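Side-chain contacts in carboxypeptidase Y inhibitor (Saccharomyces cerevisiae, PDB 1WPX), which inhibits carboxypeptidase Y specifically and potently as a member of the phosphatidylethanolamine-binding protein family: residues Glu23-Asp28 / Thr95-Pro100; Val39-Ser42 / Pro46-Met49; His112-Asp117 / Ser181-Arg186. All blocks are in the same frame, centred on the assembly; numbering follows the deposited sequence.

Interaction 1. Residues Glu23-Asp28 / Thr95-Pro100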
loop_
_atom_site.group_PDB
_atom_site.type_symbol
_atom_site.label_atom_id
_atom_site.label_comp_id
_atom_site.label_asym_id
_atom_site.label_seq_id
_atom_site.Cartn_x
_atom_site.Cartn_y
_atom_site.Cartn_z
ATOM N N GLU B 23 6.161 -4.692 24.194
ATOM C CA GLU B 23 7.006 -4.597 25.375
ATOM C C GLU B 23 6.700 -3.405 26.261
ATOM O O GLU B 23 6.699 -3.521 27.482
ATOM C CB GLU B 23 8.481 -4.562 24.964
ATOM C CG GLU B 23 8.706 -4.132 23.523
ATOM C CD GLU B 23 8.321 -5.223 22.527
ATOM O OE1 GLU B 23 7.906 -4.890 21.388
ATOM O OE2 GLU B 23 8.448 -6.415 22.892
ATOM N N ASP B 24 6.440 -2.257 25.654
ATOM C CA ASP B 24 6.151 -1.063 26.434
ATOM C C ASP B 24 4.746 -1.046 27.009
ATOM O O ASP B 24 4.529 -0.526 28.102
ATOM C CB ASP B 24 6.321 0.185 25.577
ATOM C CG ASP B 24 7.673 0.263 24.941
ATOM O OD1 ASP B 24 7.907 1.209 24.156
ATOM O OD2 ASP B 24 8.503 -0.625 25.226
ATOM N N VAL B 25 3.792 -1.615 26.277
ATOM C CA VAL B 25 2.407 -1.583 26.712
ATOM C C VAL B 25 1.763 -2.910 27.084
ATOM O O VAL B 25 1.310 -3.083 28.213
ATOM C CB VAL B 25 1.541 -0.903 25.642
ATOM C CG1 VAL B 25 0.162 -0.622 26.189
ATOM C CG2 VAL B 25 2.204 0.383 25.189
ATOM N N ILE B 26 1.714 -3.840 26.138
ATOM C CA ILE B 26 1.093 -5.142 26.366
ATOM C C ILE B 26 1.899 -6.068 27.277
ATOM O O ILE B 26 1.336 -6.931 27.947
ATOM C CB ILE B 26 0.829 -5.847 25.019
ATOM C CG1 ILE B 26 -0.151 -5.010 24.191
ATOM C CG2 ILE B 26 0.278 -7.239 25.250
ATOM C CD1 ILE B 26 -0.386 -5.523 22.788
ATOM N N HIS B 27 3.214 -5.882 27.303
ATOM C CA HIS B 27 4.097 -6.702 28.128
ATOM C C HIS B 27 4.002 -8.201 27.840
ATOM O O HIS B 27 4.190 -9.025 28.735
ATOM C CB HIS B 27 3.835 -6.456 29.619
ATOM C CG HIS B 27 4.271 -5.107 30.096
ATOM N ND1 HIS B 27 3.390 -4.069 30.308
ATOM C CD2 HIS B 27 5.501 -4.620 30.386
ATOM C CE1 HIS B 27 4.056 -3.001 30.710
ATOM N NE2 HIS B 27 5.340 -3.309 30.766
ATOM N N ASP B 28 3.707 -8.556 26.596
ATOM C CA ASP B 28 3.623 -9.957 26.214
ATOM C C ASP B 28 4.019 -10.099 24.754
ATOM O O ASP B 28 3.248 -9.759 23.858
ATOM C CB ASP B 28 2.208 -10.489 26.412
ATOM C CG ASP B 28 2.086 -11.953 26.037
ATOM O OD1 ASP B 28 0.987 -12.524 26.199
ATOM O OD2 ASP B 28 3.096 -12.533 25.580
ATOM N N THR B 95 -4.555 4.324 25.906
ATOM C CA THR B 95 -3.476 4.801 26.751
ATOM C C THR B 95 -2.273 5.320 25.961
ATOM O O THR B 95 -2.062 4.948 24.805
ATOM C CB THR B 95 -2.999 3.688 27.709
ATOM O OG1 THR B 95 -2.127 4.249 28.704
ATOM C CG2 THR B 95 -2.261 2.601 26.932
ATOM N N ASP B 96 -1.498 6.187 26.611
ATOM C CA ASP B 96 -0.295 6.774 26.035
ATOM C C ASP B 96 0.885 6.372 26.922
ATOM O O ASP B 96 0.971 6.794 28.071
ATOM C CB ASP B 96 -0.427 8.303 25.993
ATOM C CG ASP B 96 0.853 8.996 25.531
ATOM O OD1 ASP B 96 1.848 8.303 25.230
ATOM O OD2 ASP B 96 0.865 10.243 25.469
ATOM N N PRO B 97 1.801 5.539 26.405
ATOM C CA PRO B 97 2.953 5.120 27.211
ATOM C C PRO B 97 4.127 6.081 27.044
ATOM O O PRO B 97 5.219 5.848 27.573
ATOM C CB PRO B 97 3.264 3.743 26.654
ATOM C CG PRO B 97 3.039 3.961 25.183
ATOM C CD PRO B 97 1.759 4.800 25.129
ATOM N N ASP B 98 3.898 7.157 26.296
ATOM C CA ASP B 98 4.934 8.153 26.047
ATOM C C ASP B 98 4.553 9.513 26.633
ATOM O O ASP B 98 4.538 10.530 25.935
ATOM C CB ASP B 98 5.189 8.274 24.540
ATOM C CG ASP B 98 5.544 6.945 23.906
ATOM O OD1 ASP B 98 6.383 6.217 24.477
ATOM O OD2 ASP B 98 4.989 6.631 22.834
ATOM N N ALA B 99 4.241 9.512 27.925
ATOM C CA ALA B 99 3.858 10.728 28.624
ATOM C C ALA B 99 4.849 10.995 29.754
ATOM O O ALA B 99 5.110 10.124 30.578
ATOM C CB ALA B 99 2.457 10.583 29.177
ATOM N N PRO B 100 5.424 12.206 29.797
ATOM C CA PRO B 100 5.198 13.311 28.859
ATOM C C PRO B 100 5.901 13.139 27.508
ATOM O O PRO B 100 5.667 13.912 26.582
ATOM C CB PRO B 100 5.725 14.513 29.629
ATOM C CG PRO B 100 6.900 13.922 30.348
ATOM C CD PRO B 100 6.347 12.615 30.870
#

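Interaction 2. Residues Val39-Ser42 / Pro46-Met49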
loop_
_atom_site.group_PDB
_atom_site.type_symbol
_atom_site.label_atom_id
_atom_site.label_comp_id
_atom_site.label_asym_id
_atom_site.label_seq_id
_atom_site.Cartn_x
_atom_site.Cartn_y
_atom_site.Cartn_z
ATOM N N VAL B 39 -10.671 1.481 14.096
ATOM C CA VAL B 39 -11.010 2.669 14.857
ATOM C C VAL B 39 -10.941 3.858 13.913
ATOM O O VAL B 39 -10.061 3.928 13.057
ATOM C CB VAL B 39 -10.012 2.874 16.018
ATOM C CG1 VAL B 39 -10.449 4.042 16.899
ATOM C CG2 VAL B 39 -9.898 1.582 16.835
ATOM N N GLU B 40 -11.871 4.793 14.072
ATOM C CA GLU B 40 -11.914 5.976 13.225
ATOM C C GLU B 40 -12.535 7.180 13.927
ATOM O O GLU B 40 -13.502 7.043 14.674
ATOM C CB GLU B 40 -12.711 5.667 11.964
ATOM C CG GLU B 40 -12.845 6.837 11.031
ATOM C CD GLU B 40 -13.824 6.564 9.919
ATOM O OE1 GLU B 40 -15.017 6.342 10.225
ATOM O OE2 GLU B 40 -13.398 6.565 8.742
ATOM N N TYR B 41 -11.974 8.360 13.684
ATOM C CA TYR B 41 -12.488 9.590 14.273
ATOM C C TYR B 41 -13.434 10.220 13.272
ATOM O O TYR B 41 -14.472 10.768 13.638
ATOM C CB TYR B 41 -11.343 10.543 14.586
ATOM C CG TYR B 41 -10.562 10.144 15.810
ATOM C CD1 TYR B 41 -11.038 10.436 17.088
ATOM C CD2 TYR B 41 -9.359 9.448 15.697
ATOM C CE1 TYR B 41 -10.331 10.046 18.226
ATOM C CE2 TYR B 41 -8.648 9.053 16.827
ATOM C CZ TYR B 41 -9.140 9.357 18.085
ATOM O OH TYR B 41 -8.437 8.978 19.196
ATOM N N SER B 42 -13.058 10.131 12.002
ATOM C CA SER B 42 -13.858 10.657 10.900
ATOM C C SER B 42 -13.332 10.030 9.613
ATOM O O SER B 42 -12.214 9.515 9.581
ATOM C CB SER B 42 -13.755 12.183 10.822
ATOM O OG SER B 42 -12.436 12.587 10.510
ATOM N N PRO B 46 -8.754 7.980 10.175
ATOM C CA PRO B 46 -8.819 6.591 10.631
ATOM C C PRO B 46 -7.531 6.297 11.376
ATOM O O PRO B 46 -6.496 6.886 11.074
ATOM C CB PRO B 46 -8.888 5.814 9.326
ATOM C CG PRO B 46 -7.935 6.597 8.462
ATOM C CD PRO B 46 -8.293 8.053 8.774
ATOM N N VAL B 47 -7.583 5.425 12.370
ATOM C CA VAL B 47 -6.355 5.071 13.056
ATOM C C VAL B 47 -5.998 3.778 12.331
ATOM O O VAL B 47 -6.740 2.799 12.393
ATOM C CB VAL B 47 -6.575 4.893 14.597
ATOM C CG1 VAL B 47 -8.009 5.214 14.941
ATOM C CG2 VAL B 47 -6.170 3.497 15.062
ATOM N N ALA B 48 -4.880 3.799 11.609
ATOM C CA ALA B 48 -4.467 2.656 10.816
ATOM C C ALA B 48 -3.110 2.043 11.143
ATOM O O ALA B 48 -2.209 2.023 10.297
ATOM C CB ALA B 48 -4.514 3.034 9.340
ATOM N N MET B 49 -2.967 1.522 12.354
ATOM C CA MET B 49 -1.719 0.889 12.759
ATOM C C MET B 49 -0.482 1.749 12.523
ATOM O O MET B 49 0.339 1.439 11.657
ATOM C CB MET B 49 -1.541 -0.448 12.024
ATOM C CG MET B 49 -2.591 -1.504 12.354
ATOM S SD MET B 49 -2.477 -2.198 14.032
ATOM C CE MET B 49 -1.119 -3.300 13.817
#

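Interaction 3. Residues His112-Asp117 / Ser181-Arg186. With SO4 (sulfate ion), chain G.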
loop_
_atom_site.group_PDB
_atom_site.type_symbol
_atom_site.label_atom_id
_atom_site.label_comp_id
_atom_site.label_asym_id
_atom_site.label_seq_id
_atom_site.Cartn_x
_atom_site.Cartn_y
_atom_site.Cartn_z
ATOM N N HIS B 112 -6.420 7.668 28.867
ATOM C CA HIS B 112 -7.265 8.498 28.027
ATOM C C HIS B 112 -8.715 8.036 27.941
ATOM O O HIS B 112 -9.628 8.848 27.755
ATOM C CB HIS B 112 -6.668 8.570 26.617
ATOM C CG HIS B 112 -5.545 9.549 26.489
ATOM N ND1 HIS B 112 -5.754 10.900 26.317
ATOM C CD2 HIS B 112 -4.203 9.379 26.541
ATOM C CE1 HIS B 112 -4.588 11.521 26.267
ATOM N NE2 HIS B 112 -3.632 10.621 26.400
ATOM N N LEU B 113 -8.935 6.736 28.086
ATOM C CA LEU B 113 -10.285 6.212 27.976
ATOM C C LEU B 113 -10.378 4.789 28.494
ATOM O O LEU B 113 -9.425 4.012 28.384
ATOM C CB LEU B 113 -10.721 6.283 26.507
ATOM C CG LEU B 113 -12.063 5.762 25.983
ATOM C CD1 LEU B 113 -11.995 4.265 25.824
ATOM C CD2 LEU B 113 -13.192 6.183 26.906
ATOM N N VAL B 114 -11.531 4.470 29.078
ATOM C CA VAL B 114 -11.810 3.146 29.619
ATOM C C VAL B 114 -13.313 2.921 29.661
ATOM O O VAL B 114 -13.989 3.416 30.551
ATOM C CB VAL B 114 -11.268 2.968 31.052
ATOM C CG1 VAL B 114 -11.741 1.637 31.615
ATOM C CG2 VAL B 114 -9.761 3.004 31.050
ATOM N N GLU B 115 -13.825 2.179 28.685
ATOM C CA GLU B 115 -15.246 1.864 28.596
ATOM C C GLU B 115 -15.436 0.382 28.888
ATOM O O GLU B 115 -14.729 -0.459 28.326
ATOM C CB GLU B 115 -15.759 2.154 27.196
ATOM C CG GLU B 115 -16.692 3.320 27.101
ATOM C CD GLU B 115 -17.365 3.362 25.756
ATOM O OE1 GLU B 115 -16.649 3.535 24.746
ATOM O OE2 GLU B 115 -18.605 3.208 25.710
ATOM N N CYS B 116 -16.397 0.056 29.748
ATOM C CA CYS B 116 -16.628 -1.338 30.097
ATOM C C CYS B 116 -18.057 -1.801 29.877
ATOM O O CYS B 116 -18.955 -0.999 29.599
ATOM C CB CYS B 116 -16.243 -1.584 31.554
ATOM S SG CYS B 116 -14.606 -0.978 31.994
ATOM N N ASP B 117 -18.248 -3.112 30.012
ATOM C CA ASP B 117 -19.549 -3.738 29.846
ATOM C C ASP B 117 -20.125 -3.423 28.467
ATOM O O ASP B 117 -21.291 -3.053 28.336
ATOM C CB ASP B 117 -20.507 -3.261 30.936
ATOM C CG ASP B 117 -19.859 -3.227 32.308
ATOM O OD1 ASP B 117 -19.255 -4.246 32.718
ATOM O OD2 ASP B 117 -19.955 -2.174 32.978
ATOM N N SER B 181 -10.634 -3.035 39.751
ATOM C CA SER B 181 -9.882 -2.132 40.613
ATOM C C SER B 181 -10.079 -0.687 40.163
ATOM O O SER B 181 -10.184 -0.401 38.973
ATOM C CB SER B 181 -8.398 -2.495 40.577
ATOM O OG SER B 181 -7.945 -2.635 39.241
ATOM N N LYS B 182 -10.132 0.225 41.120
ATOM C CA LYS B 182 -10.339 1.631 40.808
ATOM C C LYS B 182 -9.138 2.253 40.090
ATOM O O LYS B 182 -8.031 1.711 40.117
ATOM C CB LYS B 182 -10.634 2.399 42.101
ATOM C CG LYS B 182 -11.182 3.801 41.903
ATOM C CD LYS B 182 -11.530 4.435 43.250
ATOM C CE LYS B 182 -12.133 5.825 43.081
ATOM N NZ LYS B 182 -11.213 6.751 42.354
ATOM N N ILE B 183 -9.374 3.385 39.436
ATOM C CA ILE B 183 -8.317 4.102 38.734
ATOM C C ILE B 183 -8.229 5.505 39.329
ATOM O O ILE B 183 -8.956 6.409 38.915
ATOM C CB ILE B 183 -8.610 4.204 37.219
ATOM C CG1 ILE B 183 -8.624 2.807 36.595
ATOM C CG2 ILE B 183 -7.555 5.060 36.534
ATOM C CD1 ILE B 183 -9.082 2.786 35.146
ATOM N N LYS B 184 -7.344 5.661 40.316
ATOM C CA LYS B 184 -7.122 6.929 41.013
ATOM C C LYS B 184 -7.301 8.092 40.046
ATOM O O LYS B 184 -8.215 8.903 40.191
ATOM C CB LYS B 184 -5.711 6.946 41.605
ATOM C CG LYS B 184 -5.344 8.199 42.400
ATOM C CD LYS B 184 -3.936 8.067 42.996
ATOM C CE LYS B 184 -3.609 9.189 43.978
ATOM N NZ LYS B 184 -2.308 8.947 44.685
ATOM N N ASP B 185 -6.412 8.169 39.063
ATOM C CA ASP B 185 -6.488 9.199 38.040
ATOM C C ASP B 185 -5.627 8.815 36.839
ATOM O O ASP B 185 -5.088 7.709 36.784
ATOM C CB ASP B 185 -6.106 10.576 38.607
ATOM C CG ASP B 185 -4.687 10.638 39.108
ATOM O OD1 ASP B 185 -4.224 9.652 39.724
ATOM O OD2 ASP B 185 -4.041 11.687 38.898
ATOM N N ARG B 186 -5.500 9.730 35.886
ATOM C CA ARG B 186 -4.775 9.477 34.644
ATOM C C ARG B 186 -3.271 9.214 34.679
ATOM O O ARG B 186 -2.825 8.133 34.289
ATOM C CB ARG B 186 -5.130 10.588 33.662
ATOM C CG ARG B 186 -6.638 10.647 33.519
ATOM C CD ARG B 186 -7.147 11.578 32.458
ATOM N NE ARG B 186 -8.452 11.111 32.001
ATOM C CZ ARG B 186 -9.409 11.904 31.543
ATOM N NH1 ARG B 186 -10.561 11.388 31.147
ATOM N NH2 ARG B 186 -9.214 13.216 31.493
HETATM S S SO4 G . -1.111 12.880 26.661
HETATM O O1 SO4 G . -1.693 13.418 27.904
HETATM O O2 SO4 G . -1.969 13.257 25.521
HETATM O O3 SO4 G . 0.242 13.436 26.474
HETATM O O4 SO4 G . -1.024 11.413 26.758
#

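Interaction 1. Residues Glu23-Asp28 / Thr95-Pro100
Val25, where helix 21-24 gives way to a loop, meets Thr95 and Pro97. The Asp24 carboxylate stays clear of the facing segment: its OD1 is 5.2 Å from Asp98 OD1, and Arg163 bridges the two acids with salt bridges to both, which probably offsets their like charges. Val25 then uses each methyl on a different partner. CG1, anti to the backbone N (chi1 -169°), meets the Thr95 methyl tip to tip, CG1 to CG2 4.1 Å. CG2 lies obliquely against the proline ring, 3.7 Å from Pro97 CG. The contact is buried, and Val198 of helix 198-203 packs on both Val25 and Thr95. Thr95 OG1 turns elsewhere, bonding to Glu109 and Trp189. Strand 90-96 ends here in the Asp-Pro-Asp-Ala-Pro sequence characteristic of the phosphatidylethanolamine-binding family, with a cis peptide before Pro100. An Asx turn shapes its start: Asp98 N donates to Asp96 OD1 at 2.6 Å, from above the carboxylate plane, while Asp96 OD2 bonds to His162. Farther along the first segment, Ile26 turns to Phe31 and Leu167, and His27, with positive phi, closes back through a weak bond from ND1 to the Val25 carbonyl.

Interaction 2. Residues Val39-Ser42 / Pro46-Met49
Pro46 sits opposite Glu40, their CA atoms 4.1 Å apart in an antiparallel non-hydrogen-bonded pair. The Glu40 side chain leaves with CG anti to the backbone N (chi1 179°), which lays its CG alongside the proline, 4.1 Å from Pro46 CA; Glu40 also packs on an apolar side chain of another protein, probably carboxypeptidase Y. At Val47 the backbone link is made: Val47 N donates to Val39 O at 3.0 Å, a nearly straight bond (170°). Strands 35-40 and 45-47 thus form a beta hairpin at the edge of the antiparallel sheet, and a classic beta bulge, with Tyr41 and Ser42 both facing the residue before Pro46, lies next to the turn. On the other face from Pro46, Val47 crosses Val39 obliquely. Val47 also makes an apolar contact with the Tyr41 ring, CG1 to CE2 4.3 Å, while the Tyr41 hydroxyl pairs with Tyr150. Beyond the strand, Ala48 offers its carbonyl to a polar side chain of the other protein. Met49 N bonds to Asn213 OD1, and the Met49 side chain rests on Ser12, Ser15 and Tyr16 of helix 8-18.

Interaction 3. Residues His112-Asp117 / Ser181-Arg186
Val114 and Ile183 meet tip to tip, methyl to methyl, with Val114 CG2 4.2 Å from Ile183 CD1. Each branch is placed by its torsions: CG2 of Val114 lies anti to its own carbonyl carbon, and on Ile183 it is CG1 that takes this position (chi1 -64°), and with the chain extended beyond CG1, CD1 reaches the strand. At His112 the touch is looser. The guanidinium of Arg186 comes obliquely to the backbone of His112, NH1 4.3 Å from the carbonyl O, too long for a bond; its charge is taken up instead by a salt bridge to Glu149. His112 CB leaves the backbone away from the 181-186 segment, and its ring reaches a bound sulfate, probably from the crystallisation liquor. NE2 donates to sulfate O4 at 2.7 Å, nearly straight (165°), with the sulfur in the plane of the imidazole at its edge. The other nitrogen, ND1, is hydrogen-bonded to the carbonyl of Met151, and these two bonds fix the rotation of the ring, which also meets Phe110 with planes at about 50°. A leucine in place of His112 would probably leave the Met151 carbonyl without its mate and the sulfate short of one of its donors. Farther out, Trp201 of helix 198-203 packs on both Val114 and Ile183, and Ile148 of strand 145-148 lies against Ile183 and Arg186. A classic beta bulge, with His112 and Leu113 both facing Met94, shapes the strand beside the sulfate. Tyr164 OH and Ala154 N also hydrogen-bond to the anion, an arrangement consistent with the anion-binding pocket of the phosphatidylethanolamine-binding fold.

All three contacts reach the same antiparallel sheet. Interactions 1 and 3 are the close pair, their centres 16 Å apart, on the neighbouring strands 90-96 and 110-120; they touch where Asp96 CB packs 4.0 Å from His112 CD2, the histidine that binds the sulfate. Interaction 2 stands apart, its centre 19 Å from that of interaction 1 and 22 Å from that of interaction 3, touching neither. Along the chain, its hairpin is nested within the loop closed by interaction 1, and interaction 3 opens after interaction 1 has closed. The one sheet thus carries both a hairpin that meets another protein, probably carboxypeptidase Y, and a separate sulfate site consistent with the family's anion-binding pocket.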